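Long-range contact in protein (thiaminase I) (Bacillus subtilis, PDB 3THI), which probably degrades thiamin by transferring its pyrimidine part from the thiazole to another nucleophile: residues A19-Q28 with V284-Q293. Numbering follows the deposited sequence.
Sequences AAVLDQWQRQ and VMASADTVEQ
V284 pushes into helix 19-28 as a knob between V21, Q24, W25 and Q28. With CG1 anti to its backbone N (chi1 167°), that methyl lies 3.6 Å from Q24 CB, while CG2 meets the edge of the W25 indole in the ring plane, 4.0 Å from CE3. Next to it V21 CG1 packs on M285 CG at 3.6 Å, and V21 CG2 touches the T290 methyl. This is the tight, apolar side: beneath it V21 and W25 rest on strand 33-36 and M285 on strands 2-6 and 52-56, and W25 NE1 bonds to the carbonyl of V32. Helices 19-28 and 288-293 run roughly antiparallel at 147°, their axes 8.6 Å apart. The contact thus joins helix 14-28 to helices 275-286 and 288-295, some 255 residues later, in a chain whose family belongs to the periplasmic-binding-protein clan. S287 holds the N-cap position of helix 288-293 at the kink, where V284 O accepts from S287 N and T290 OG1 on opposite faces of its carbonyl plane. The first torsion of Q24 (chi1 -64°) brings CG to 3.1 Å from T290 OG1, and the bend at chi2 turns the amide toward D289. This side is polar and nearer solvent: a water donates to both Q24 OE1 and D289 OD2. Q293 still packs closely, a knob among A19, A20, D23 and Q24. The loose, exposed fringe is D289, Q28 and R27, whose NH2 makes a salt bridge with D23 OD2 at 2.7 Å.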
loop_
_atom_site.group_PDB
_atom_site.type_symbol
_atom_site.label_atom_id
_atom_site.label_comp_id
_atom_site.label_asym_id
_atom_site.label_seq_id
_atom_site.Cartn_x
_atom_site.Cartn_y
_atom_site.Cartn_z
ATOM N N ALA A 19 -6.003 7.893 -17.011
ATOM C CA ALA A 19 -5.468 8.459 -18.241
ATOM C C ALA A 19 -4.334 7.596 -18.779
ATOM O O ALA A 19 -4.293 7.291 -19.977
ATOM C CB ALA A 19 -4.988 9.871 -18.008
ATOM N N ALA A 20 -3.447 7.162 -17.887
ATOM C CA ALA A 20 -2.314 6.324 -18.272
ATOM C C ALA A 20 -2.820 5.047 -18.939
ATOM O O ALA A 20 -2.379 4.692 -20.040
ATOM C CB ALA A 20 -1.441 5.984 -17.039
ATOM N N VAL A 21 -3.781 4.393 -18.288
ATOM C CA VAL A 21 -4.358 3.160 -18.803
ATOM C C VAL A 21 -5.044 3.327 -20.162
ATOM O O VAL A 21 -4.829 2.522 -21.073
ATOM C CB VAL A 21 -5.330 2.548 -17.785
ATOM C CG1 VAL A 21 -6.056 1.350 -18.389
ATOM C CG2 VAL A 21 -4.560 2.122 -16.549
ATOM N N LEU A 22 -5.849 4.380 -20.302
ATOM C CA LEU A 22 -6.562 4.650 -21.553
ATOM C C LEU A 22 -5.581 4.874 -22.694
ATOM O O LEU A 22 -5.693 4.251 -23.747
ATOM C CB LEU A 22 -7.470 5.875 -21.413
ATOM C CG LEU A 22 -8.360 6.205 -22.620
ATOM C CD1 LEU A 22 -9.458 5.149 -22.746
ATOM C CD2 LEU A 22 -8.976 7.595 -22.460
ATOM N N ASP A 23 -4.586 5.720 -22.453
ATOM C CA ASP A 23 -3.581 6.017 -23.460
ATOM C C ASP A 23 -2.832 4.758 -23.886
ATOM O O ASP A 23 -2.740 4.461 -25.079
ATOM C CB ASP A 23 -2.601 7.064 -22.939
ATOM C CG ASP A 23 -1.594 7.495 -23.983
ATOM O OD1 ASP A 23 -1.915 7.453 -25.195
ATOM O OD2 ASP A 23 -0.478 7.885 -23.586
ATOM N N GLN A 24 -2.315 4.009 -22.916
ATOM C CA GLN A 24 -1.583 2.784 -23.232
ATOM C C GLN A 24 -2.466 1.703 -23.879
ATOM O O GLN A 24 -2.001 0.961 -24.753
ATOM C CB GLN A 24 -0.876 2.241 -21.994
ATOM C CG GLN A 24 0.198 3.165 -21.467
ATOM C CD GLN A 24 1.344 3.330 -22.435
ATOM O OE1 GLN A 24 1.722 2.395 -23.132
ATOM N NE2 GLN A 24 1.916 4.525 -22.474
ATOM N N TRP A 25 -3.731 1.623 -23.467
ATOM C CA TRP A 25 -4.660 0.650 -24.044
ATOM C C TRP A 25 -4.940 0.992 -25.513
ATOM O O TRP A 25 -4.878 0.123 -26.379
ATOM C CB TRP A 25 -5.978 0.639 -23.276
ATOM C CG TRP A 25 -7.008 -0.313 -23.834
ATOM C CD1 TRP A 25 -8.247 0.011 -24.313
ATOM C CD2 TRP A 25 -6.918 -1.746 -23.905
ATOM N NE1 TRP A 25 -8.939 -1.127 -24.663
ATOM C CE2 TRP A 25 -8.145 -2.219 -24.423
ATOM C CE3 TRP A 25 -5.914 -2.673 -23.583
ATOM C CZ2 TRP A 25 -8.403 -3.579 -24.619
ATOM C CZ3 TRP A 25 -6.171 -4.027 -23.783
ATOM C CH2 TRP A 25 -7.407 -4.465 -24.297
ATOM N N GLN A 26 -5.249 2.263 -25.777
ATOM C CA GLN A 26 -5.532 2.747 -27.131
ATOM C C GLN A 26 -4.399 2.531 -28.129
ATOM O O GLN A 26 -4.641 2.403 -29.329
ATOM C CB GLN A 26 -5.891 4.235 -27.102
ATOM C CG GLN A 26 -7.323 4.516 -26.682
ATOM C CD GLN A 26 -7.616 6.003 -26.542
ATOM O OE1 GLN A 26 -6.708 6.813 -26.301
ATOM N NE2 GLN A 26 -8.890 6.370 -26.680
ATOM N N ARG A 27 -3.164 2.489 -27.637
ATOM C CA ARG A 27 -2.005 2.303 -28.505
ATOM C C ARG A 27 -1.966 0.938 -29.199
ATOM O O ARG A 27 -1.494 0.821 -30.335
ATOM C CB ARG A 27 -0.703 2.575 -27.730
ATOM C CG ARG A 27 -0.567 4.031 -27.273
ATOM C CD ARG A 27 0.835 4.388 -26.788
ATOM N NE ARG A 27 0.882 5.753 -26.251
ATOM C CZ ARG A 27 1.843 6.229 -25.457
ATOM N NH1 ARG A 27 2.862 5.458 -25.096
ATOM N NH2 ARG A 27 1.770 7.472 -24.991
ATOM N N GLN A 28 -2.517 -0.077 -28.537
ATOM C CA GLN A 28 -2.539 -1.431 -29.080
ATOM C C GLN A 28 -3.941 -1.957 -29.367
ATOM O O GLN A 28 -4.114 -2.845 -30.189
ATOM C CB GLN A 28 -1.755 -2.386 -28.163
ATOM C CG GLN A 28 -1.812 -2.050 -26.664
ATOM C CD GLN A 28 -0.423 -1.926 -26.016
ATOM O OE1 GLN A 28 0.323 -0.978 -26.282
ATOM N NE2 GLN A 28 -0.089 -2.874 -25.145
ATOM N N VAL A 284 -1.512 -4.415 -19.690
ATOM C CA VAL A 284 -1.269 -3.010 -20.018
ATOM C C VAL A 284 -1.324 -2.208 -18.713
ATOM O O VAL A 284 -0.411 -1.453 -18.402
ATOM C CB VAL A 284 -2.332 -2.457 -21.022
ATOM C CG1 VAL A 284 -2.261 -0.941 -21.091
ATOM C CG2 VAL A 284 -2.111 -3.042 -22.419
ATOM N N MET A 285 -2.365 -2.431 -17.920
ATOM C CA MET A 285 -2.524 -1.718 -16.660
ATOM C C MET A 285 -1.362 -1.930 -15.716
ATOM O O MET A 285 -1.043 -1.061 -14.920
ATOM C CB MET A 285 -3.819 -2.132 -15.986
ATOM C CG MET A 285 -5.050 -1.745 -16.760
ATOM S SD MET A 285 -6.545 -2.322 -15.980
ATOM C CE MET A 285 -6.602 -1.240 -14.599
ATOM N N ALA A 286 -0.703 -3.077 -15.833
ATOM C CA ALA A 286 0.435 -3.406 -14.985
ATOM C C ALA A 286 1.770 -3.207 -15.712
ATOM O O ALA A 286 2.844 -3.398 -15.121
ATOM C CB ALA A 286 0.309 -4.849 -14.495
ATOM N N SER A 287 1.711 -2.798 -16.981
ATOM C CA SER A 287 2.934 -2.611 -17.763
ATOM C C SER A 287 3.788 -1.509 -17.183
ATOM O O SER A 287 3.281 -0.600 -16.519
ATOM C CB SER A 287 2.638 -2.301 -19.238
ATOM O OG SER A 287 2.376 -0.917 -19.444
ATOM N N ALA A 288 5.089 -1.606 -17.434
ATOM C CA ALA A 288 6.043 -0.631 -16.962
ATOM C C ALA A 288 5.734 0.749 -17.557
ATOM O O ALA A 288 5.815 1.774 -16.866
ATOM C CB ALA A 288 7.453 -1.085 -17.313
ATOM N N ASP A 289 5.334 0.765 -18.826
ATOM C CA ASP A 289 4.990 2.009 -19.514
ATOM C C ASP A 289 3.822 2.735 -18.835
ATOM O O ASP A 289 3.898 3.938 -18.569
ATOM C CB ASP A 289 4.624 1.729 -20.976
ATOM C CG ASP A 289 5.835 1.563 -21.872
ATOM O OD1 ASP A 289 6.974 1.506 -21.370
ATOM O OD2 ASP A 289 5.643 1.496 -23.101
ATOM N N THR A 290 2.742 1.998 -18.584
ATOM C CA THR A 290 1.548 2.550 -17.955
ATOM C C THR A 290 1.817 3.071 -16.549
ATOM O O THR A 290 1.455 4.203 -16.230
ATOM C CB THR A 290 0.428 1.500 -17.863
ATOM O OG1 THR A 290 0.098 1.038 -19.175
ATOM C CG2 THR A 290 -0.808 2.100 -17.234
ATOM N N VAL A 291 2.449 2.243 -15.713
ATOM C CA VAL A 291 2.743 2.634 -14.338
ATOM C C VAL A 291 3.678 3.838 -14.279
ATOM O O VAL A 291 3.475 4.749 -13.470
ATOM C CB VAL A 291 3.288 1.447 -13.496
ATOM C CG1 VAL A 291 3.828 1.941 -12.153
ATOM C CG2 VAL A 291 2.167 0.452 -13.232
ATOM N N GLU A 292 4.669 3.880 -15.165
ATOM C CA GLU A 292 5.575 5.015 -15.186
ATOM C C GLU A 292 4.811 6.299 -15.526
ATOM O O GLU A 292 5.035 7.346 -14.902
ATOM C CB GLU A 292 6.685 4.796 -16.208
ATOM C CG GLU A 292 7.782 5.851 -16.159
ATOM C CD GLU A 292 8.682 5.835 -17.374
ATOM O OE1 GLU A 292 8.664 4.847 -18.140
ATOM O OE2 GLU A 292 9.408 6.828 -17.566
ATOM N N GLN A 293 3.888 6.196 -16.483
ATOM C CA GLN A 293 3.085 7.340 -16.923
ATOM C C GLN A 293 2.126 7.818 -15.836
ATOM O O GLN A 293 1.907 9.011 -15.664
ATOM C CB GLN A 293 2.307 6.978 -18.193
ATOM C CG GLN A 293 1.665 8.155 -18.898
ATOM C CD GLN A 293 0.826 7.740 -20.099
ATOM O OE1 GLN A 293 -0.253 8.290 -20.325
ATOM N NE2 GLN A 293 1.311 6.776 -20.862
HETATM O O HOH W 1 3.057 0.318 -23.976
#